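Local structure of DNA gyrase, B subunit, truncated (Myxococcus xanthus, 3CWV) at residues V103-D115 and Q122-G134. The protein probably binds ATP and takes part, as a GyrB-family subunit of a type II topoisomerase, in ATP-dependent breakage, passage and rejoining of double-stranded DNA. Sequence-based numbering, arbitrary orientation.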
ATOM      1  N   VAL A 103       2.921  -9.949  13.220  1.00 18.71           N
ATOM      2  CA  VAL A 103       3.598 -10.594  14.326  1.00 20.00           C
ATOM      3  C   VAL A 103       5.092 -10.207  14.360  1.00 23.51           C
ATOM      4  O   VAL A 103       5.690 -10.230  15.412  1.00 19.96           O
ATOM      5  CB  VAL A 103       3.481 -12.129  14.294  1.00 21.73           C
ATOM      6  CG1 VAL A 103       4.275 -12.763  13.135  1.00 23.05           C
ATOM      7  CG2 VAL A 103       3.981 -12.746  15.655  1.00 23.00           C
ATOM      8  N   VAL A 104       5.653  -9.837  13.214  1.00 20.13           N
ATOM      9  CA  VAL A 104       7.068  -9.376  13.208  1.00 21.51           C
ATOM     10  C   VAL A 104       7.203  -8.046  13.940  1.00 20.69           C
ATOM     11  O   VAL A 104       8.099  -7.879  14.745  1.00 22.47           O
ATOM     12  CB  VAL A 104       7.609  -9.285  11.791  1.00 23.26           C
ATOM     13  CG1 VAL A 104       9.112  -8.810  11.784  1.00 21.76           C
ATOM     14  CG2 VAL A 104       7.500 -10.638  11.139  1.00 21.75           C
ATOM     15  N   SER A 105       6.315  -7.097  13.657  1.00 21.61           N
ATOM     16  CA  SER A 105       6.363  -5.803  14.332  1.00 23.19           C
ATOM     17  C   SER A 105       6.194  -5.983  15.824  1.00 21.61           C
ATOM     18  O   SER A 105       6.896  -5.357  16.615  1.00 19.23           O
ATOM     19  CB  SER A 105       5.325  -4.837  13.781  1.00 23.69           C
ATOM     20  OG  SER A 105       5.559  -4.623  12.406  1.00 23.82           O
ATOM     21  N   LEU A 106       5.251  -6.830  16.214  1.00 19.25           N
ATOM     22  CA  LEU A 106       5.031  -7.107  17.636  1.00 20.74           C
ATOM     23  C   LEU A 106       6.204  -7.871  18.244  1.00 18.31           C
ATOM     24  O   LEU A 106       6.690  -7.499  19.324  1.00 20.76           O
ATOM     25  CB  LEU A 106       3.758  -7.956  17.832  1.00 16.74           C
ATOM     26  CG  LEU A 106       2.445  -7.318  17.363  1.00 20.30           C
ATOM     27  CD1 LEU A 106       1.268  -8.319  17.572  1.00 22.21           C
ATOM     28  CD2 LEU A 106       2.198  -6.013  18.056  1.00 19.75           C
ATOM     29  N   ALA A 107       6.669  -8.927  17.566  1.00 20.31           N
ATOM     30  CA  ALA A 107       7.802  -9.716  18.091  1.00 19.51           C
ATOM     31  C   ALA A 107       9.030  -8.846  18.363  1.00 20.44           C
ATOM     32  O   ALA A 107       9.769  -9.083  19.326  1.00 20.61           O
ATOM     33  CB  ALA A 107       8.220 -10.872  17.092  1.00 20.34           C
ATOM     34  N   LEU A 108       9.273  -7.878  17.484  1.00 22.63           N
ATOM     35  CA  LEU A 108      10.493  -7.052  17.559  1.00 22.58           C
ATOM     36  C   LEU A 108      10.318  -5.736  18.320  1.00 23.91           C
ATOM     37  O   LEU A 108      11.070  -4.777  18.102  1.00 23.03           O
ATOM     38  CB  LEU A 108      11.052  -6.784  16.148  1.00 24.23           C
ATOM     39  CG  LEU A 108      11.410  -8.083  15.384  1.00 22.41           C
ATOM     40  CD1 LEU A 108      11.944  -7.793  13.990  1.00 22.13           C
ATOM     41  CD2 LEU A 108      12.366  -9.017  16.186  1.00 18.67           C
ATOM     42  N   SER A 109       9.296  -5.687  19.178  1.00 23.58           N
ATOM     43  CA  SER A 109       9.093  -4.569  20.087  1.00 22.74           C
ATOM     44  C   SER A 109       9.592  -4.966  21.490  1.00 22.73           C
ATOM     45  O   SER A 109       9.632  -6.143  21.814  1.00 24.98           O
ATOM     46  CB  SER A 109       7.598  -4.155  20.121  1.00 20.07           C
ATOM     47  OG  SER A 109       6.804  -5.234  20.641  1.00 21.07           O
ATOM     48  N   SER A 110      10.031  -3.992  22.301  1.00 23.87           N
ATOM     49  CA  SER A 110      10.316  -4.278  23.716  1.00 24.54           C
ATOM     50  C   SER A 110       9.004  -4.246  24.490  1.00 24.63           C
ATOM     51  O   SER A 110       8.864  -4.899  25.510  1.00 26.44           O
ATOM     52  CB  SER A 110      11.280  -3.253  24.325  1.00 21.96           C
ATOM     53  OG  SER A 110      10.822  -1.942  24.140  1.00 22.46           O
ATOM     54  N   ARG A 111       8.054  -3.480  23.984  1.00 24.14           N
ATOM     55  CA  ARG A 111       6.725  -3.443  24.607  1.00 24.08           C
ATOM     56  C   ARG A 111       5.704  -3.027  23.596  1.00 22.48           C
ATOM     57  O   ARG A 111       6.015  -2.274  22.680  1.00 20.83           O
ATOM     58  CB  ARG A 111       6.692  -2.437  25.776  1.00 25.23           C
ATOM     59  CG  ARG A 111       7.167  -1.040  25.458  1.00 28.19           C
ATOM     60  CD  ARG A 111       7.484  -0.308  26.789  1.00 28.81           C
ATOM     61  NE  ARG A 111       7.990   1.054  26.612  1.00 29.02           N
ATOM     62  CZ  ARG A 111       9.235   1.365  26.250  1.00 28.59           C
ATOM     63  NH1 ARG A 111      10.106   0.410  25.951  1.00 37.95           N
ATOM     64  NH2 ARG A 111       9.592   2.642  26.157  1.00 30.00           N
ATOM     65  N   TYR A 112       4.457  -3.478  23.805  1.00 22.79           N
ATOM     66  CA  TYR A 112       3.365  -3.008  23.010  1.00 21.47           C
ATOM     67  C   TYR A 112       2.056  -2.976  23.787  1.00 21.08           C
ATOM     68  O   TYR A 112       1.954  -3.527  24.881  1.00 23.02           O
ATOM     69  CB  TYR A 112       3.194  -3.842  21.736  1.00 18.42           C
ATOM     70  CG  TYR A 112       2.797  -5.299  21.837  1.00 24.06           C
ATOM     71  CD1 TYR A 112       3.705  -6.303  21.488  1.00 21.45           C
ATOM     72  CD2 TYR A 112       1.501  -5.690  22.202  1.00 22.85           C
ATOM     73  CE1 TYR A 112       3.338  -7.642  21.505  1.00 20.63           C
ATOM     74  CE2 TYR A 112       1.133  -7.036  22.211  1.00 17.90           C
ATOM     75  CZ  TYR A 112       2.067  -7.998  21.860  1.00 21.68           C
ATOM     76  OH  TYR A 112       1.724  -9.323  21.847  1.00 22.15           O
ATOM     77  N   GLN A 113       1.081  -2.325  23.186  1.00 21.71           N
ATOM     78  CA  GLN A 113      -0.279  -2.300  23.731  1.00 20.53           C
ATOM     79  C   GLN A 113      -1.242  -2.357  22.582  1.00 20.19           C
ATOM     80  O   GLN A 113      -1.160  -1.549  21.655  1.00 22.85           O
ATOM     81  CB  GLN A 113      -0.496  -1.037  24.555  1.00 22.33           C
ATOM     82  CG  GLN A 113      -1.940  -0.889  25.041  1.00 22.27           C
ATOM     83  CD  GLN A 113      -2.104   0.311  25.965  1.00 26.25           C
ATOM     84  OE1 GLN A 113      -1.279   0.526  26.850  1.00 24.01           O
ATOM     85  NE2 GLN A 113      -3.173   1.100  25.759  1.00 28.35           N
ATOM     86  N   VAL A 114      -2.164  -3.315  22.619  1.00 21.52           N
ATOM     87  CA  VAL A 114      -3.156  -3.394  21.581  1.00 19.25           C
ATOM     88  C   VAL A 114      -4.545  -3.150  22.224  1.00 20.58           C
ATOM     89  O   VAL A 114      -4.867  -3.775  23.210  1.00 22.00           O
ATOM     90  CB  VAL A 114      -3.123  -4.799  20.929  1.00 22.53           C
ATOM     91  CG1 VAL A 114      -4.269  -4.999  19.944  1.00 21.45           C
ATOM     92  CG2 VAL A 114      -1.775  -5.008  20.188  1.00 20.04           C
ATOM     93  N   ASP A 115      -5.336  -2.278  21.627  1.00 21.24           N
ATOM     94  CA  ASP A 115      -6.707  -2.013  22.113  1.00 24.91           C
ATOM     95  C   ASP A 115      -7.692  -2.380  21.030  1.00 22.98           C
ATOM     96  O   ASP A 115      -7.471  -2.091  19.856  1.00 24.63           O
ATOM     97  CB  ASP A 115      -6.873  -0.548  22.472  1.00 22.55           C
ATOM     98  CG  ASP A 115      -6.081  -0.145  23.705  1.00 29.64           C
ATOM     99  OD1 ASP A 115      -6.604  -0.344  24.819  1.00 30.40           O
ATOM    100  OD2 ASP A 115      -4.957   0.422  23.568  1.00 29.35           O
ATOM    101  N   GLN A 122     -14.337  -2.335  25.248  1.00 30.18           N
ATOM    102  CA  GLN A 122     -12.934  -2.263  24.859  1.00 28.85           C
ATOM    103  C   GLN A 122     -12.121  -3.352  25.574  1.00 29.51           C
ATOM    104  O   GLN A 122     -12.283  -3.604  26.786  1.00 29.74           O
ATOM    105  CB  GLN A 122     -12.398  -0.859  25.200  1.00 30.31           C
ATOM    106  CG  GLN A 122     -10.916  -0.612  24.872  1.00 25.16           C
ATOM    107  CD  GLN A 122     -10.446   0.763  25.261  1.00 29.05           C
ATOM    108  OE1 GLN A 122     -11.240   1.612  25.694  1.00 32.65           O
ATOM    109  NE2 GLN A 122      -9.138   1.013  25.110  1.00 23.74           N
ATOM    110  N   TRP A 123     -11.221  -3.986  24.827  1.00 26.74           N
ATOM    111  CA  TRP A 123     -10.336  -4.992  25.385  1.00 26.34           C
ATOM    112  C   TRP A 123      -8.897  -4.563  25.105  1.00 23.55           C
ATOM    113  O   TRP A 123      -8.636  -3.987  24.056  1.00 25.37           O
ATOM    114  CB  TRP A 123     -10.609  -6.331  24.700  1.00 25.30           C
ATOM    115  CG  TRP A 123      -9.981  -7.473  25.409  1.00 27.07           C
ATOM    116  CD1 TRP A 123      -8.788  -8.108  25.102  1.00 23.95           C
ATOM    117  CD2 TRP A 123     -10.498  -8.118  26.576  1.00 27.96           C
ATOM    118  NE1 TRP A 123      -8.546  -9.105  26.030  1.00 24.55           N
ATOM    119  CE2 TRP A 123      -9.581  -9.125  26.941  1.00 32.28           C
ATOM    120  CE3 TRP A 123     -11.664  -7.940  27.348  1.00 31.84           C
ATOM    121  CZ2 TRP A 123      -9.792  -9.964  28.049  1.00 31.09           C
ATOM    122  CZ3 TRP A 123     -11.869  -8.759  28.457  1.00 31.65           C
ATOM    123  CH2 TRP A 123     -10.937  -9.766  28.794  1.00 31.83           C
ATOM    124  N   ARG A 124      -7.986  -4.878  26.019  1.00 24.38           N
ATOM    125  CA  ARG A 124      -6.588  -4.449  25.922  1.00 24.34           C
ATOM    126  C   ARG A 124      -5.630  -5.620  26.174  1.00 25.50           C
ATOM    127  O   ARG A 124      -5.743  -6.305  27.200  1.00 24.22           O
ATOM    128  CB  ARG A 124      -6.309  -3.324  26.932  1.00 26.13           C
ATOM    129  CG  ARG A 124      -4.855  -2.748  26.890  1.00 23.16           C
ATOM    130  CD  ARG A 124      -4.732  -1.567  27.854  1.00 28.24           C
ATOM    131  NE  ARG A 124      -5.489  -0.426  27.339  1.00 26.06           N
ATOM    132  CZ  ARG A 124      -5.825   0.652  28.029  1.00 27.59           C
ATOM    133  NH1 ARG A 124      -5.503   0.761  29.308  1.00 29.04           N
ATOM    134  NH2 ARG A 124      -6.523   1.607  27.437  1.00 30.00           N
ATOM    135  N   VAL A 125      -4.653  -5.797  25.273  1.00 24.09           N
ATOM    136  CA  VAL A 125      -3.613  -6.827  25.402  1.00 23.59           C
ATOM    137  C   VAL A 125      -2.250  -6.130  25.492  1.00 23.76           C
ATOM    138  O   VAL A 125      -1.927  -5.331  24.620  1.00 23.39           O
ATOM    139  CB  VAL A 125      -3.577  -7.740  24.147  1.00 26.51           C
ATOM    140  CG1 VAL A 125      -2.468  -8.868  24.289  1.00 24.90           C
ATOM    141  CG2 VAL A 125      -4.965  -8.315  23.850  1.00 24.32           C
ATOM    142  N   MET A 126      -1.495  -6.397  26.557  1.00 22.79           N
ATOM    143  CA  MET A 126      -0.176  -5.794  26.747  1.00 23.77           C
ATOM    144  C   MET A 126       0.848  -6.761  26.187  1.00 23.01           C
ATOM    145  O   MET A 126       0.616  -7.968  26.172  1.00 24.56           O
ATOM    146  CB  MET A 126       0.125  -5.530  28.244  1.00 23.73           C
ATOM    147  CG  MET A 126      -0.861  -4.464  28.922  1.00 27.03           C
ATOM    148  SD  MET A 126      -1.079  -2.900  28.094  1.00 19.79           S
ATOM    149  CE  MET A 126       0.570  -2.245  28.252  1.00 31.71           C
ATOM    150  N   GLY A 127       1.981  -6.225  25.728  1.00 23.74           N
ATOM    151  CA  GLY A 127       3.052  -7.078  25.226  1.00 20.81           C
ATOM    152  C   GLY A 127       4.371  -6.662  25.881  1.00 23.04           C
ATOM    153  O   GLY A 127       4.589  -5.476  26.137  1.00 23.37           O
ATOM    154  N   GLU A 128       5.234  -7.638  26.185  1.00 24.74           N
ATOM    155  CA  GLU A 128       6.606  -7.323  26.632  1.00 27.62           C
ATOM    156  C   GLU A 128       7.589  -8.236  25.899  1.00 24.33           C
ATOM    157  O   GLU A 128       7.367  -9.448  25.817  1.00 25.68           O
ATOM    158  CB  GLU A 128       6.728  -7.555  28.154  1.00 25.71           C
ATOM    159  CG  GLU A 128       5.647  -6.828  28.981  1.00 30.55           C
ATOM    160  CD  GLU A 128       5.763  -7.075  30.485  1.00 35.21           C
ATOM    161  OE1 GLU A 128       6.577  -7.930  30.916  1.00 38.10           O
ATOM    162  OE2 GLU A 128       5.018  -6.421  31.241  1.00 45.69           O
ATOM    163  N   HIS A 129       8.671  -7.673  25.341  1.00 25.55           N
ATOM    164  CA  HIS A 129       9.720  -8.500  24.696  1.00 24.67           C
ATOM    165  C   HIS A 129       9.141  -9.407  23.621  1.00 25.23           C
ATOM    166  O   HIS A 129       9.626 -10.519  23.373  1.00 25.92           O
ATOM    167  CB  HIS A 129      10.473  -9.331  25.755  1.00 26.97           C
ATOM    168  CG  HIS A 129      10.776  -8.542  26.982  1.00 28.18           C
ATOM    169  ND1 HIS A 129      11.485  -7.360  26.930  1.00 29.64           N
ATOM    170  CD2 HIS A 129      10.399  -8.708  28.275  1.00 30.62           C
ATOM    171  CE1 HIS A 129      11.539  -6.837  28.146  1.00 30.64           C
ATOM    172  NE2 HIS A 129      10.905  -7.645  28.980  1.00 29.67           N
ATOM    173  N   GLY A 130       8.088  -8.904  22.984  1.00 25.55           N
ATOM    174  CA  GLY A 130       7.541  -9.512  21.807  1.00 22.61           C
ATOM    175  C   GLY A 130       6.342 -10.381  22.038  1.00 24.61           C
ATOM    176  O   GLY A 130       5.749 -10.845  21.071  1.00 23.29           O
ATOM    177  N   HIS A 131       6.008 -10.625  23.314  1.00 25.44           N
ATOM    178  CA  HIS A 131       5.006 -11.629  23.695  1.00 24.73           C
ATOM    179  C   HIS A 131       3.788 -11.014  24.370  1.00 23.41           C
ATOM    180  O   HIS A 131       3.940 -10.204  25.246  1.00 25.02           O
ATOM    181  CB  HIS A 131       5.589 -12.614  24.739  1.00 25.22           C
ATOM    182  CG  HIS A 131       6.652 -13.505  24.190  1.00 25.38           C
ATOM    183  ND1 HIS A 131       6.361 -14.663  23.512  1.00 28.57           N
ATOM    184  CD2 HIS A 131       8.001 -13.388  24.188  1.00 28.83           C
ATOM    185  CE1 HIS A 131       7.489 -15.233  23.116  1.00 33.34           C
ATOM    186  NE2 HIS A 131       8.497 -14.470  23.501  1.00 24.94           N
ATOM    187  N   PRO A 132       2.592 -11.497  24.040  1.00 26.42           N
ATOM    188  CA  PRO A 132       1.430 -10.973  24.772  1.00 27.91           C
ATOM    189  C   PRO A 132       1.475 -11.423  26.227  1.00 30.37           C
ATOM    190  O   PRO A 132       1.899 -12.539  26.534  1.00 30.48           O
ATOM    191  CB  PRO A 132       0.215 -11.599  24.055  1.00 27.97           C
ATOM    192  CG  PRO A 132       0.742 -12.769  23.289  1.00 27.87           C
ATOM    193  CD  PRO A 132       2.244 -12.556  23.071  1.00 25.95           C
ATOM    194  N   GLN A 133       1.072 -10.533  27.114  1.00 30.94           N
ATOM    195  CA  GLN A 133       0.923 -10.879  28.512  1.00 33.42           C
ATOM    196  C   GLN A 133      -0.473 -11.456  28.754  1.00 34.58           C
ATOM    197  O   GLN A 133      -1.453 -10.719  28.869  1.00 36.98           O
ATOM    198  CB  GLN A 133       1.195  -9.646  29.340  1.00 31.64           C
ATOM    199  CG  GLN A 133       2.594  -9.098  29.065  1.00 32.07           C
ATOM    200  CD  GLN A 133       3.649 -10.173  29.286  1.00 32.35           C
ATOM    201  OE1 GLN A 133       3.918 -10.550  30.425  1.00 36.04           O
ATOM    202  NE2 GLN A 133       4.215 -10.709  28.196  1.00 30.44           N
ATOM    203  N   GLY A 134      -0.557 -12.783  28.763  1.00 35.95           N
ATOM    204  CA  GLY A 134      -1.840 -13.486  28.948  1.00 34.70           C
ATOM    205  C   GLY A 134      -2.754 -13.229  27.764  1.00 36.02           C
ATOM    206  O   GLY A 134      -2.287 -13.087  26.642  1.00 35.34           O
TER
HETATM  207  O   HOH W   1       6.492  -6.513  23.266  1.00 24.91           O
HETATM  208  O   HOH W   2       3.250 -10.776  20.343  1.00 22.67           O
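The ring of Y112 lies flat over the backbone of G127, whose CA sits 3.5 Å from the ring centroid and only 7° off its normal, a CH-pi contact. A first torsion of 65° sets Y112 CG between its own backbone N and carbonyl carbon, folding the ring toward the partner strand; any CB on G127 would collide with Y112 CE1. L106 CD2 rests on the opposite face, toward its rim, and Y112 OH donates to a water that in turn donates to G130 O, in the type I' turn E128-H131. G130 CA lies 3.3 Å from L106 O and turns one hydrogen toward it, a CA-H...O contact. Y112 and G127 face each other in an antiparallel beta hairpin, strands 109-118 and 121-128, near one margin of the eight-stranded mixed sheet of the GHKL ATPase domain, as in GyrB relatives. Non-hydrogen-bonded pairs put their side chains on the other face. There D115 OD1 forms a salt bridge with R124 NE at 2.8 Å, lying close to the guanidinium plane, and accepts from Q122 NE2 above the carboxylate plane. Q113 NE2 lies over the rim of a guanidinium face while donating almost straight (176°) to the syn lone pair of D115 OD2. With an alanine here in place of D115, R124 NE would probably lose its charge partner, Q122 NE2 its acceptor and the Q113 amide its fixed rotation. E143 receives R124 NH2 in a salt bridge and donates its backbone N to Q122 OE1.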